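Local coordinates for protein ferredoxin CarAc (Pseudomonas resinovorans, PDB 7BUH) that shuttles electrons, through a Rieske-type [2Fe-2S] cluster, from the reductase CarAd to the terminal oxygenase CarAa of carbazole 1,9a-dioxygenase, at residues A[29-34]-A[42-47]; A[6-11]-A[98-103]; A[17-22]-A[56-61]. All coordinates share one frame; numbering follows the deposited sequence.

Contact 1. Residues A[29-34]-A[42-47]. With FES (Fe2/s2 (inorganic) cluster), chain B.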
ATOM      1  N   PRO A  29       3.134   5.705   6.221  1.00 12.98           N
ATOM      2  CA  PRO A  29       1.765   5.447   5.790  1.00 11.94           C
ATOM      3  C   PRO A  29       1.730   4.310   4.760  1.00 10.82           C
ATOM      4  O   PRO A  29       2.710   4.033   4.090  1.00 10.96           O
ATOM      5  CB  PRO A  29       1.338   6.786   5.208  1.00 12.60           C
ATOM      6  CG  PRO A  29       2.625   7.351   4.710  1.00 12.71           C
ATOM      7  CD  PRO A  29       3.607   7.025   5.793  1.00 13.01           C
ATOM      8  N   LEU A  30       0.588   3.634   4.728  1.00 11.07           N
ATOM      9  CA  LEU A  30       0.284   2.558   3.749  1.00 11.37           C
ATOM     10  C   LEU A  30      -0.782   3.055   2.762  1.00 10.90           C
ATOM     11  O   LEU A  30      -1.564   3.967   3.078  1.00 10.45           O
ATOM     12  CB  LEU A  30      -0.190   1.308   4.490  1.00 11.83           C
ATOM     13  CG  LEU A  30       0.714   0.856   5.639  1.00 12.41           C
ATOM     14  CD1 LEU A  30       0.117  -0.329   6.376  1.00 13.62           C
ATOM     15  CD2 LEU A  30       2.112   0.543   5.141  1.00 13.05           C
ATOM     16  N   ALA A  31      -0.792   2.445   1.592  1.00 11.57           N
ATOM     17  CA  ALA A  31      -1.865   2.607   0.586  1.00 11.10           C
ATOM     18  C   ALA A  31      -2.555   1.255   0.462  1.00 10.83           C
ATOM     19  O   ALA A  31      -1.861   0.238   0.355  1.00  9.55           O
ATOM     20  CB  ALA A  31      -1.284   3.078  -0.712  1.00 11.86           C
ATOM     21  N   VAL A  32      -3.875   1.245   0.523  1.00  9.92           N
ATOM     22  CA  VAL A  32      -4.693   0.031   0.292  1.00 10.96           C
ATOM     23  C   VAL A  32      -5.443   0.209  -1.027  1.00 10.70           C
ATOM     24  O   VAL A  32      -6.110   1.259  -1.215  1.00 12.11           O
ATOM     25  CB  VAL A  32      -5.658  -0.205   1.460  1.00 11.89           C
ATOM     26  CG1 VAL A  32      -6.539  -1.395   1.209  1.00 12.69           C
ATOM     27  CG2 VAL A  32      -4.875  -0.375   2.741  1.00 13.14           C
ATOM     28  N   TYR A  33      -5.329  -0.761  -1.922  1.00 11.58           N
ATOM     29  CA  TYR A  33      -5.864  -0.667  -3.302  1.00 11.60           C
ATOM     30  C   TYR A  33      -6.948  -1.718  -3.471  1.00 12.17           C
ATOM     31  O   TYR A  33      -6.731  -2.833  -3.003  1.00 11.46           O
ATOM     32  CB  TYR A  33      -4.774  -0.952  -4.335  1.00 11.31           C
ATOM     33  CG  TYR A  33      -3.467  -0.254  -4.109  1.00 10.78           C
ATOM     34  CD1 TYR A  33      -2.465  -0.806  -3.334  1.00 10.19           C
ATOM     35  CD2 TYR A  33      -3.206   0.951  -4.721  1.00 10.71           C
ATOM     36  CE1 TYR A  33      -1.243  -0.184  -3.147  1.00 10.00           C
ATOM     37  CE2 TYR A  33      -1.989   1.587  -4.547  1.00 10.64           C
ATOM     38  CZ  TYR A  33      -1.006   1.031  -3.755  1.00 10.82           C
ATOM     39  OH  TYR A  33       0.195   1.677  -3.645  1.00 11.73           O
ATOM     40  N   ARG A  34      -8.089  -1.340  -4.060  1.00 12.13           N
ATOM     41  CA  ARG A  34      -9.104  -2.312  -4.504  1.00 12.14           C
ATOM     42  C   ARG A  34      -8.924  -2.441  -6.017  1.00 12.27           C
ATOM     43  O   ARG A  34      -9.158  -1.448  -6.737  1.00 12.50           O
ATOM     44  CB  ARG A  34     -10.529  -1.894  -4.157  1.00 12.21           C
ATOM     45  CG  ARG A  34     -11.518  -2.977  -4.562  1.00 12.75           C
ATOM     46  CD  ARG A  34     -12.967  -2.670  -4.234  1.00 14.55           C
ATOM     47  NE  ARG A  34     -13.818  -3.759  -4.673  1.00 14.84           N
ATOM     48  CZ  ARG A  34     -14.947  -4.154  -4.077  1.00 16.32           C
ATOM     49  NH1 ARG A  34     -15.342  -3.605  -2.941  1.00 15.78           N
ATOM     50  NH2 ARG A  34     -15.624  -5.181  -4.576  1.00 16.64           N
ATOM     51  N   THR A  42       0.554  -1.543  -0.085  1.00  9.92           N
ATOM     52  CA  THR A  42       2.001  -1.258  -0.089  1.00 10.37           C
ATOM     53  C   THR A  42       2.274  -0.108   0.876  1.00 10.52           C
ATOM     54  O   THR A  42       1.331   0.495   1.359  1.00 10.32           O
ATOM     55  CB  THR A  42       2.459  -0.874  -1.506  1.00 10.82           C
ATOM     56  OG1 THR A  42       1.853   0.355  -1.929  1.00 11.40           O
ATOM     57  CG2 THR A  42       2.166  -1.929  -2.550  1.00 10.81           C
ATOM     58  N   GLU A  43       3.543   0.247   1.052  1.00 11.32           N
ATOM     59  CA  GLU A  43       3.922   1.589   1.505  1.00 11.45           C
ATOM     60  C   GLU A  43       3.199   2.605   0.609  1.00 10.93           C
ATOM     61  O   GLU A  43       3.065   2.376  -0.620  1.00 10.31           O
ATOM     62  CB  GLU A  43       5.435   1.797   1.421  1.00 14.83           C
ATOM     63  CG  GLU A  43       6.189   1.001   2.449  1.00 18.47           C
ATOM     64  CD  GLU A  43       7.635   0.644   2.100  1.00 24.99           C
ATOM     65  OE1 GLU A  43       8.168   1.000   0.973  1.00 20.78           O
ATOM     66  OE2 GLU A  43       8.239  -0.032   2.978  1.00 32.07           O
ATOM     67  N   ASP A  44       2.726   3.698   1.185  1.00 10.16           N
ATOM     68  CA  ASP A  44       2.084   4.794   0.414  1.00 10.48           C
ATOM     69  C   ASP A  44       3.143   5.657  -0.289  1.00 10.67           C
ATOM     70  O   ASP A  44       2.816   6.305  -1.330  1.00 11.11           O
ATOM     71  CB  ASP A  44       1.268   5.683   1.346  1.00 11.01           C
ATOM     72  CG  ASP A  44       0.551   6.813   0.623  1.00 12.00           C
ATOM     73  OD1 ASP A  44      -0.298   6.493  -0.236  1.00 13.14           O
ATOM     74  OD2 ASP A  44       0.837   7.991   0.949  1.00 13.39           O
ATOM     75  N   THR A  45       4.338   5.755   0.283  1.00 10.62           N
ATOM     76  CA  THR A  45       5.351   6.742  -0.165  1.00 11.61           C
ATOM     77  C   THR A  45       6.095   6.164  -1.360  1.00 11.05           C
ATOM     78  O   THR A  45       6.708   5.138  -1.218  1.00 10.35           O
ATOM     79  CB  THR A  45       6.275   7.149   0.978  1.00 12.71           C
ATOM     80  OG1 THR A  45       5.450   7.561   2.080  1.00 12.61           O
ATOM     81  CG2 THR A  45       7.212   8.257   0.551  1.00 12.81           C
ATOM     82  N   CYS A  46       6.021   6.836  -2.504  1.00 10.55           N
ATOM     83  CA  CYS A  46       6.805   6.486  -3.699  1.00 12.07           C
ATOM     84  C   CYS A  46       8.289   6.474  -3.316  1.00 12.64           C
ATOM     85  O   CYS A  46       8.784   7.481  -2.737  1.00 11.26           O
ATOM     86  CB  CYS A  46       6.559   7.475  -4.826  1.00 11.47           C
ATOM     87  SG  CYS A  46       7.356   6.926  -6.345  1.00 11.38           S
ATOM     88  N   THR A  47       8.981   5.393  -3.654  1.00 12.69           N
ATOM     89  CA  THR A  47      10.413   5.236  -3.290  1.00 13.61           C
ATOM     90  C   THR A  47      11.286   6.217  -4.065  1.00 14.51           C
ATOM     91  O   THR A  47      12.407   6.483  -3.610  1.00 16.36           O
ATOM     92  CB  THR A  47      10.888   3.800  -3.475  1.00 13.35           C
ATOM     93  OG1 THR A  47      10.677   3.457  -4.841  1.00 11.76           O
ATOM     94  CG2 THR A  47      10.196   2.878  -2.504  1.00 14.64           C
TER
HETATM   95 FE1  FES B 501       8.998  10.163  -8.702  1.00 13.90          FE
HETATM   96 FE2  FES B 501       6.974   8.759  -7.669  1.00 12.17          FE
HETATM   97  S1  FES B 501       7.946  10.525  -6.743  1.00 13.43           S
HETATM   98  S2  FES B 501       7.859   8.571  -9.706  1.00 12.74           S
HETATM   99  O   HOH W   1       5.039   5.036   3.158  1.00 12.95           O
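Ala31 and Thr42 form an antiparallel hydrogen-bonded pair in the hairpin of strands 27-35 and 38-43. Ala31 N donates to Thr42 O (2.9 Å), and Thr42 N answers to Ala31 O (3.0 Å). One residue on, Leu30 and Glu43 make a non-hydrogen-bonded pair whose side chains diverge. Where the strand gives way to loop, Asp44 N still reaches Pro29 O in a nearly straight bond of 2.9 Å (172° at the hydrogen). Water 1 donates to the same Pro29 O and accepts from Thr45 N, so it carries the pairing one residue further into the loop.

Among the side chains, the hydroxyl of Tyr33 donates to Thr42 OG1 at 2.7 Å, with OG1 lying in the plane of the ring at its edge. Thr42 OG1 sits between its own backbone N and carbonyl carbon (chi1 65°), and from there it donates a hydrogen bond to Glu43 O, also at 2.7 Å. A valine in place of Thr42 would probably leave the buried Tyr33 hydroxyl without its acceptor and the phenol freer to turn.

Asp44 packs its CB against the Pro29 ring, and its OD1 lies 3.6 Å from Ala31 CB; the carboxylate is hydrogen-bonded by Ser52 and Ser54. Beyond this point in the loop Cys46 SG binds FE2 of the cluster at 2.3 Å, and Cys65 is also an iron ligand. The hydrogen-bond chain from Tyr33 through Thr42 to Glu43, together with the bonds to Asp44, probably helps to hold the start of the loop that carries Cys46.

Contact 2. Residues A[6-11]-A[98-103]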
ATOM      1  N   LEU A   6      -4.771  -3.418  10.977  1.00 14.61           N
ATOM      2  CA  LEU A   6      -5.303  -2.047  11.027  1.00 15.91           C
ATOM      3  C   LEU A   6      -6.632  -1.995  10.279  1.00 15.73           C
ATOM      4  O   LEU A   6      -6.661  -2.356   9.091  1.00 14.44           O
ATOM      5  CB  LEU A   6      -4.291  -1.098  10.389  1.00 16.37           C
ATOM      6  CG  LEU A   6      -2.894  -1.119  10.978  1.00 16.73           C
ATOM      7  CD1 LEU A   6      -2.071  -0.046  10.316  1.00 18.82           C
ATOM      8  CD2 LEU A   6      -2.902  -0.942  12.506  1.00 18.53           C
ATOM      9  N   LYS A   7      -7.696  -1.575  10.944  1.00 16.48           N
ATOM     10  CA  LYS A   7      -9.021  -1.509  10.316  1.00 18.46           C
ATOM     11  C   LYS A   7      -9.014  -0.291   9.396  1.00 17.76           C
ATOM     12  O   LYS A   7      -8.658   0.833   9.840  1.00 21.55           O
ATOM     13  CB  LYS A   7     -10.146  -1.495  11.343  1.00 22.48           C
ATOM     14  CG  LYS A   7     -11.533  -1.294  10.733  1.00 25.40           C
ATOM     15  CD  LYS A   7     -12.638  -1.302  11.774  1.00 29.51           C
ATOM     16  CE  LYS A   7     -12.801  -2.664  12.405  1.00 34.46           C
ATOM     17  NZ  LYS A   7     -13.808  -2.681  13.499  1.00 38.03           N
ATOM     18  N   VAL A   8      -9.386  -0.500   8.138  1.00 16.36           N
ATOM     19  CA  VAL A   8      -9.386   0.575   7.110  1.00 16.54           C
ATOM     20  C   VAL A   8     -10.802   1.099   6.936  1.00 17.00           C
ATOM     21  O   VAL A   8     -11.046   2.315   7.191  1.00 18.52           O
ATOM     22  CB  VAL A   8      -8.779   0.036   5.806  1.00 16.52           C
ATOM     23  CG1 VAL A   8      -8.686   1.087   4.720  1.00 18.92           C
ATOM     24  CG2 VAL A   8      -7.421  -0.543   6.108  1.00 16.54           C
ATOM     25  N   CYS A   9     -11.715   0.263   6.465  1.00 15.88           N
ATOM     26  CA  CYS A   9     -13.088   0.690   6.113  1.00 15.71           C
ATOM     27  C   CYS A   9     -13.891  -0.543   5.748  1.00 15.42           C
ATOM     28  O   CYS A   9     -13.302  -1.589   5.642  1.00 17.22           O
ATOM     29  CB  CYS A   9     -13.098   1.628   4.915  1.00 16.35           C
ATOM     30  SG  CYS A   9     -12.263   0.949   3.455  1.00 21.51           S
ATOM     31  N   ALA A  10     -15.185  -0.391   5.531  1.00 15.59           N
ATOM     32  CA  ALA A  10     -16.017  -1.436   4.923  1.00 14.63           C
ATOM     33  C   ALA A  10     -15.527  -1.702   3.500  1.00 13.84           C
ATOM     34  O   ALA A  10     -15.243  -0.728   2.780  1.00 15.24           O
ATOM     35  CB  ALA A  10     -17.461  -1.003   4.924  1.00 16.11           C
ATOM     36  N   ALA A  11     -15.478  -2.964   3.092  1.00 13.66           N
ATOM     37  CA  ALA A  11     -15.142  -3.360   1.703  1.00 13.30           C
ATOM     38  C   ALA A  11     -16.051  -2.626   0.728  1.00 14.23           C
ATOM     39  O   ALA A  11     -15.542  -2.125  -0.294  1.00 15.61           O
ATOM     40  CB  ALA A  11     -15.212  -4.864   1.524  1.00 13.53           C
ATOM     41  N   GLY A  98     -16.609  -8.250   6.376  1.00 17.31           N
ATOM     42  CA  GLY A  98     -16.935  -7.194   5.391  1.00 16.89           C
ATOM     43  C   GLY A  98     -16.151  -5.905   5.611  1.00 16.54           C
ATOM     44  O   GLY A  98     -16.445  -4.853   4.943  1.00 16.31           O
ATOM     45  N   GLU A  99     -15.148  -5.974   6.477  1.00 15.85           N
ATOM     46  CA  GLU A  99     -14.276  -4.824   6.764  1.00 16.48           C
ATOM     47  C   GLU A  99     -12.858  -5.142   6.309  1.00 14.20           C
ATOM     48  O   GLU A  99     -12.375  -6.235   6.595  1.00 13.08           O
ATOM     49  CB  GLU A  99     -14.400  -4.489   8.247  1.00 20.80           C
ATOM     50  CG  GLU A  99     -15.721  -3.768   8.512  1.00 27.75           C
ATOM     51  CD  GLU A  99     -15.653  -2.600   9.477  1.00 34.14           C
ATOM     52  OE1 GLU A  99     -15.912  -2.832  10.670  1.00 36.71           O
ATOM     53  OE2 GLU A  99     -15.382  -1.461   9.017  1.00 47.81           O
ATOM     54  N   VAL A 100     -12.221  -4.150   5.696  1.00 13.91           N
ATOM     55  CA  VAL A 100     -10.838  -4.281   5.152  1.00 14.02           C
ATOM     56  C   VAL A 100      -9.841  -3.998   6.282  1.00 13.30           C
ATOM     57  O   VAL A 100      -9.958  -2.939   6.956  1.00 13.12           O
ATOM     58  CB  VAL A 100     -10.628  -3.299   3.988  1.00 14.13           C
ATOM     59  CG1 VAL A 100      -9.197  -3.405   3.490  1.00 14.42           C
ATOM     60  CG2 VAL A 100     -11.650  -3.571   2.885  1.00 14.44           C
ATOM     61  N   TYR A 101      -8.924  -4.919   6.490  1.00 13.65           N
ATOM     62  CA  TYR A 101      -7.798  -4.766   7.431  1.00 14.39           C
ATOM     63  C   TYR A 101      -6.491  -4.929   6.687  1.00 15.25           C
ATOM     64  O   TYR A 101      -6.331  -5.882   5.897  1.00 13.64           O
ATOM     65  CB  TYR A 101      -7.864  -5.816   8.538  1.00 14.94           C
ATOM     66  CG  TYR A 101      -9.034  -5.650   9.461  1.00 16.28           C
ATOM     67  CD1 TYR A 101     -10.297  -6.059   9.064  1.00 17.88           C
ATOM     68  CD2 TYR A 101      -8.883  -5.170  10.750  1.00 16.76           C
ATOM     69  CE1 TYR A 101     -11.398  -5.925   9.895  1.00 17.08           C
ATOM     70  CE2 TYR A 101      -9.977  -5.030  11.602  1.00 18.57           C
ATOM     71  CZ  TYR A 101     -11.244  -5.430  11.175  1.00 20.01           C
ATOM     72  OH  TYR A 101     -12.355  -5.353  11.979  1.00 20.06           O
ATOM     73  N   VAL A 102      -5.541  -4.064   7.013  1.00 13.92           N
ATOM     74  CA  VAL A 102      -4.163  -4.212   6.497  1.00 13.84           C
ATOM     75  C   VAL A 102      -3.230  -4.594   7.644  1.00 14.33           C
ATOM     76  O   VAL A 102      -3.334  -4.031   8.720  1.00 13.56           O
ATOM     77  CB  VAL A 102      -3.727  -2.966   5.693  1.00 13.35           C
ATOM     78  CG1 VAL A 102      -3.714  -1.674   6.493  1.00 14.63           C
ATOM     79  CG2 VAL A 102      -2.371  -3.206   5.072  1.00 13.76           C
ATOM     80  N   ALA A 103      -2.348  -5.548   7.401  1.00 16.01           N
ATOM     81  CA  ALA A 103      -1.341  -5.974   8.381  1.00 19.08           C
ATOM     82  C   ALA A 103      -0.487  -4.754   8.732  1.00 23.71           C
ATOM     83  O   ALA A 103      -0.265  -3.853   7.843  1.00 24.60           O
ATOM     84  CB  ALA A 103      -0.535  -7.115   7.857  1.00 21.20           C
TER
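Strands 6-10 and 99-103 run antiparallel, their axes 4.6 Å apart at closest approach and 156° apart in direction, with Leu6 and Val102 as a hydrogen-bonded pair and Lys7 and Tyr101 as a non-hydrogen-bonded one. Leu6 N bonds to Val102 O at 2.7 Å, and Val102 N returns to Leu6 O. Val8 N meets Val100 O, but Val100 N turns to Cys9 O rather than to Val8 O. Both residues thus face Val100, and helix-like backbone angles at Val8 accompany this irregularity, which resembles a classic beta bulge. Past it, Ala11 N closes the pairing on Gly98 O (2.8 Å).

One face carries Lys7 and Tyr101, which lie side by side and point the same way. Lys7 CB rests 3.5 Å from Tyr101 CE2. Lys7 NZ is modelled 3.5 Å from Glu99 OE1, a long salt bridge, though the placing of the lysine end is doubtful because its CE lies too close to Tyr101 OH.

This pair forms one edge of the six-stranded antiparallel sheet of the Rieske domain, where the N-terminal strand 5-10 is outermost and 99-103 stands between it and strand 90-96.

The other face is mostly aliphatic, and Cys9 also points to it. Val102 CG1 occupies the position between its backbone N and carbonyl carbon (chi1 61°), which brings it within 3.9 Å of Val8 CG2 and beside Leu6 CB. Val8 CB also approaches Val100 CG1. Further along, Val100 CG2 lies 3.7 Å from Ala11 CA and touches the Ala11 methyl group. Strand 18-24 packs on this side, Val22 against Leu6 and Val8, while Val100 and Val102 meet Val32 of strand 27-35.

Contact 3. Residues A[17-22]-A[56-61]. With NA (sodium ion), chain C; EDO (1,2-ethanediol), chain D.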
ATOM      1  N   GLY A  17     -10.807  -0.003  -8.361  1.00 16.89           N
ATOM      2  CA  GLY A  17      -9.924   1.009  -8.944  1.00 17.56           C
ATOM      3  C   GLY A  17      -9.740   2.210  -8.036  1.00 17.89           C
ATOM      4  O   GLY A  17      -9.324   3.263  -8.560  1.00 20.86           O
ATOM      5  N   THR A  18      -9.912   2.062  -6.719  1.00 18.18           N
ATOM      6  CA  THR A  18      -9.714   3.171  -5.746  1.00 19.89           C
ATOM      7  C   THR A  18      -8.608   2.821  -4.753  1.00 18.39           C
ATOM      8  O   THR A  18      -8.287   1.640  -4.602  1.00 16.45           O
ATOM      9  CB  THR A  18     -10.979   3.569  -4.980  1.00 20.08           C
ATOM     10  OG1 THR A  18     -11.499   2.472  -4.231  1.00 19.28           O
ATOM     11  CG2 THR A  18     -12.043   4.135  -5.902  1.00 22.84           C
ATOM     12  N   ILE A  19      -8.064   3.845  -4.102  1.00 18.52           N
ATOM     13  CA  ILE A  19      -6.949   3.705  -3.116  1.00 17.63           C
ATOM     14  C   ILE A  19      -7.378   4.440  -1.861  1.00 17.77           C
ATOM     15  O   ILE A  19      -7.978   5.517  -2.002  1.00 19.47           O
ATOM     16  CB  ILE A  19      -5.609   4.252  -3.652  1.00 17.72           C
ATOM     17  CG1 ILE A  19      -5.347   3.888  -5.121  1.00 19.46           C
ATOM     18  CG2 ILE A  19      -4.432   3.821  -2.786  1.00 16.61           C
ATOM     19  CD1 ILE A  19      -5.373   5.043  -6.057  1.00 20.01           C
ATOM     20  N   ARG A  20      -7.035   3.912  -0.702  1.00 17.67           N
ATOM     21  CA  ARG A  20      -7.193   4.573   0.618  1.00 19.46           C
ATOM     22  C   ARG A  20      -5.825   4.633   1.270  1.00 16.82           C
ATOM     23  O   ARG A  20      -5.135   3.593   1.328  1.00 14.92           O
ATOM     24  CB  ARG A  20      -8.106   3.795   1.566  1.00 22.83           C
ATOM     25  CG  ARG A  20      -9.596   3.946   1.302  1.00 28.12           C
ATOM     26  CD  ARG A  20     -10.219   5.049   2.151  1.00 34.69           C
ATOM     27  NE  ARG A  20     -11.636   4.808   2.430  1.00 38.61           N
ATOM     28  CZ  ARG A  20     -12.589   4.782   1.504  1.00 38.46           C
ATOM     29  NH1 ARG A  20     -13.843   4.586   1.850  1.00 43.15           N
ATOM     30  NH2 ARG A  20     -12.303   4.969   0.233  1.00 41.29           N
ATOM     31  N   ARG A  21      -5.476   5.788   1.807  1.00 16.07           N
ATOM     32  CA  ARG A  21      -4.259   5.934   2.630  1.00 15.50           C
ATOM     33  C   ARG A  21      -4.590   5.551   4.066  1.00 15.65           C
ATOM     34  O   ARG A  21      -5.666   5.886   4.557  1.00 14.46           O
ATOM     35  CB  ARG A  21      -3.713   7.348   2.516  1.00 16.68           C
ATOM     36  CG  ARG A  21      -2.473   7.613   3.339  1.00 19.52           C
ATOM     37  CD  ARG A  21      -1.959   8.984   3.005  1.00 22.42           C
ATOM     38  NE  ARG A  21      -0.882   9.304   3.898  1.00 26.63           N
ATOM     39  CZ  ARG A  21      -0.275  10.458   3.924  1.00 30.26           C
ATOM     40  NH1 ARG A  21      -0.663  11.417   3.104  1.00 33.91           N
ATOM     41  NH2 ARG A  21       0.688  10.656   4.798  1.00 34.93           N
ATOM     42  N   VAL A  22      -3.689   4.812   4.678  1.00 13.54           N
ATOM     43  CA  VAL A  22      -3.746   4.366   6.088  1.00 14.36           C
ATOM     44  C   VAL A  22      -2.561   4.974   6.836  1.00 14.74           C
ATOM     45  O   VAL A  22      -1.384   4.635   6.546  1.00 11.75           O
ATOM     46  CB  VAL A  22      -3.762   2.837   6.200  1.00 14.52           C
ATOM     47  CG1 VAL A  22      -3.757   2.433   7.652  1.00 14.49           C
ATOM     48  CG2 VAL A  22      -4.934   2.232   5.441  1.00 14.80           C
ATOM     49  N   GLY A  56      -2.395   8.851  -6.569  1.00 14.96           N
ATOM     50  CA  GLY A  56      -2.172   8.422  -7.952  1.00 15.01           C
ATOM     51  C   GLY A  56      -3.387   7.792  -8.606  1.00 15.18           C
ATOM     52  O   GLY A  56      -4.535   8.051  -8.193  1.00 15.89           O
ATOM     53  N   THR A  57      -3.129   7.024  -9.652  1.00 16.29           N
ATOM     54  CA  THR A  57      -4.128   6.433 -10.564  1.00 16.70           C
ATOM     55  C   THR A  57      -3.813   4.955 -10.702  1.00 16.39           C
ATOM     56  O   THR A  57      -2.673   4.642 -11.083  1.00 15.05           O
ATOM     57  CB  THR A  57      -4.070   7.119 -11.935  1.00 19.97           C
ATOM     58  OG1 THR A  57      -4.311   8.514 -11.682  1.00 22.99           O
ATOM     59  CG2 THR A  57      -5.060   6.526 -12.908  1.00 21.30           C
ATOM     60  N   LEU A  58      -4.798   4.091 -10.493  1.00 14.74           N
ATOM     61  CA  LEU A  58      -4.631   2.657 -10.832  1.00 16.09           C
ATOM     62  C   LEU A  58      -4.914   2.418 -12.313  1.00 16.93           C
ATOM     63  O   LEU A  58      -5.876   2.966 -12.867  1.00 19.54           O
ATOM     64  CB  LEU A  58      -5.570   1.813  -9.973  1.00 15.96           C
ATOM     65  CG  LEU A  58      -5.098   1.570  -8.553  1.00 15.70           C
ATOM     66  CD1 LEU A  58      -6.248   1.092  -7.682  1.00 16.83           C
ATOM     67  CD2 LEU A  58      -3.931   0.574  -8.536  1.00 15.78           C
ATOM     68  N   ASP A  59      -4.107   1.567 -12.918  1.00 15.89           N
ATOM     69  CA  ASP A  59      -4.299   1.057 -14.284  1.00 18.23           C
ATOM     70  C   ASP A  59      -4.213  -0.460 -14.140  1.00 16.91           C
ATOM     71  O   ASP A  59      -3.085  -0.979 -14.072  1.00 15.35           O
ATOM     72  CB  ASP A  59      -3.268   1.670 -15.219  1.00 19.08           C
ATOM     73  CG  ASP A  59      -3.494   1.368 -16.690  1.00 22.60           C
ATOM     74  OD1 ASP A  59      -4.156   0.356 -17.008  1.00 24.97           O
ATOM     75  OD2 ASP A  59      -2.986   2.183 -17.513  1.00 25.75           O
ATOM     76  N   GLY A  60      -5.361  -1.105 -13.935  1.00 16.11           N
ATOM     77  CA  GLY A  60      -5.424  -2.509 -13.481  1.00 16.08           C
ATOM     78  C   GLY A  60      -4.693  -2.697 -12.162  1.00 17.24           C
ATOM     79  O   GLY A  60      -5.089  -2.055 -11.177  1.00 16.99           O
ATOM     80  N   ASP A  61      -3.675  -3.564 -12.121  1.00 16.87           N
ATOM     81  CA  ASP A  61      -2.928  -3.856 -10.870  1.00 17.93           C
ATOM     82  C   ASP A  61      -1.682  -2.965 -10.789  1.00 14.98           C
ATOM     83  O   ASP A  61      -0.838  -3.262  -9.990  1.00 13.90           O
ATOM     84  CB  ASP A  61      -2.575  -5.341 -10.758  1.00 23.19           C
ATOM     85  CG  ASP A  61      -2.110  -5.939 -12.071  1.00 32.17           C
ATOM     86  OD1 ASP A  61      -1.498  -5.162 -12.864  1.00 32.91           O
ATOM     87  OD2 ASP A  61      -2.432  -7.158 -12.331  1.00 37.70           O
TER
HETATM   88 NA    NA C 502      -2.065   4.350 -17.653  1.00 12.68          NA
HETATM   89  C1  EDO D 503      -8.221  -0.101 -13.696  1.00 35.59           C
HETATM   90  O1  EDO D 503      -7.726  -0.128 -15.024  1.00 39.57           O
HETATM   91  C2  EDO D 503      -8.336   1.263 -13.143  1.00 34.94           C
HETATM   92  O2  EDO D 503      -8.676   1.287 -11.788  1.00 35.13           O
HETATM   93  O   HOH W   2      -7.385   4.795  -9.851  1.00 23.74           O
HETATM   94  O   HOH W   3      -4.153   5.373 -16.464  1.00 21.53           O
HETATM   95  O   HOH W   4      -1.650   6.651 -17.421  0.50 25.39           O
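Leu58 pushes its CD1 methyl into the backbone of Gly17 and Thr18, 3.7 Å from Gly17 C and equally far from Thr18 O. Its CG lies anti to the carbonyl carbon (chi1 -79°), and the branch so directed meets Ile19 tip to tip, with Ile19 CG1 3.9 Å from Leu58 CD1. The outer methyl CD1 of Ile19 rests near the carbonyl oxygen of Gly56. This is apolar packing between two sheets; the polar link is water 2, which donates to Gly17 O and accepts from Leu58 N, each at 2.8 Å.

Gly17 and Thr18 both face Arg34 in a G1 beta bulge, and Gly17 has the positive phi (78°) usual for the first residue of one. A 1,2-ethanediol molecule, probably from the crystallisation liquor, lies beside Gly17 and Leu58 and accepts a hydrogen bond through O1 from Gly60 N (2.8 Å).

Asp59, exposed at the surface, binds a sodium ion through OD2 at 2.4 Å. Waters 3 and 4 and Glu64 supply further ligands, so that residues of neighbouring strands 57-59 and 62-64 share the ion.

The contact thus joins the beginning of edge strand 18-24 of the larger sheet to edge strand 57-59 of the smaller, four-stranded one. Ile63 of strand 62-64 and Ala31 and Tyr33 of strand 27-35 also pack on Ile19, while Val74 covers Leu58.

In the fold
All three contacts involve the six-stranded sheet. The centre of contact 1 lies about 3 Å from that of the chain and about 9 Å from that of contact 3. Contacts 1 and 3 meet directly where strand 27-35 pairs with 18-24, as in Val32 N to Arg20 O (2.8 Å), a probable hydrogen bond. Contact 2 is more remote, its centre about 14 Å from that of contact 1 and 15 Å from that of contact 3, yet Leu30 CD1 reaches Val102 CG2 at 4.0 Å and Cys9 SG lies 4.0 Å from Arg20 NE. Contact 1 supplies the cluster ligand Cys46; the CA of Gly56 in contact 3 lies about 9 Å from the nearest atom of the cluster, whereas contact 2 is away from it.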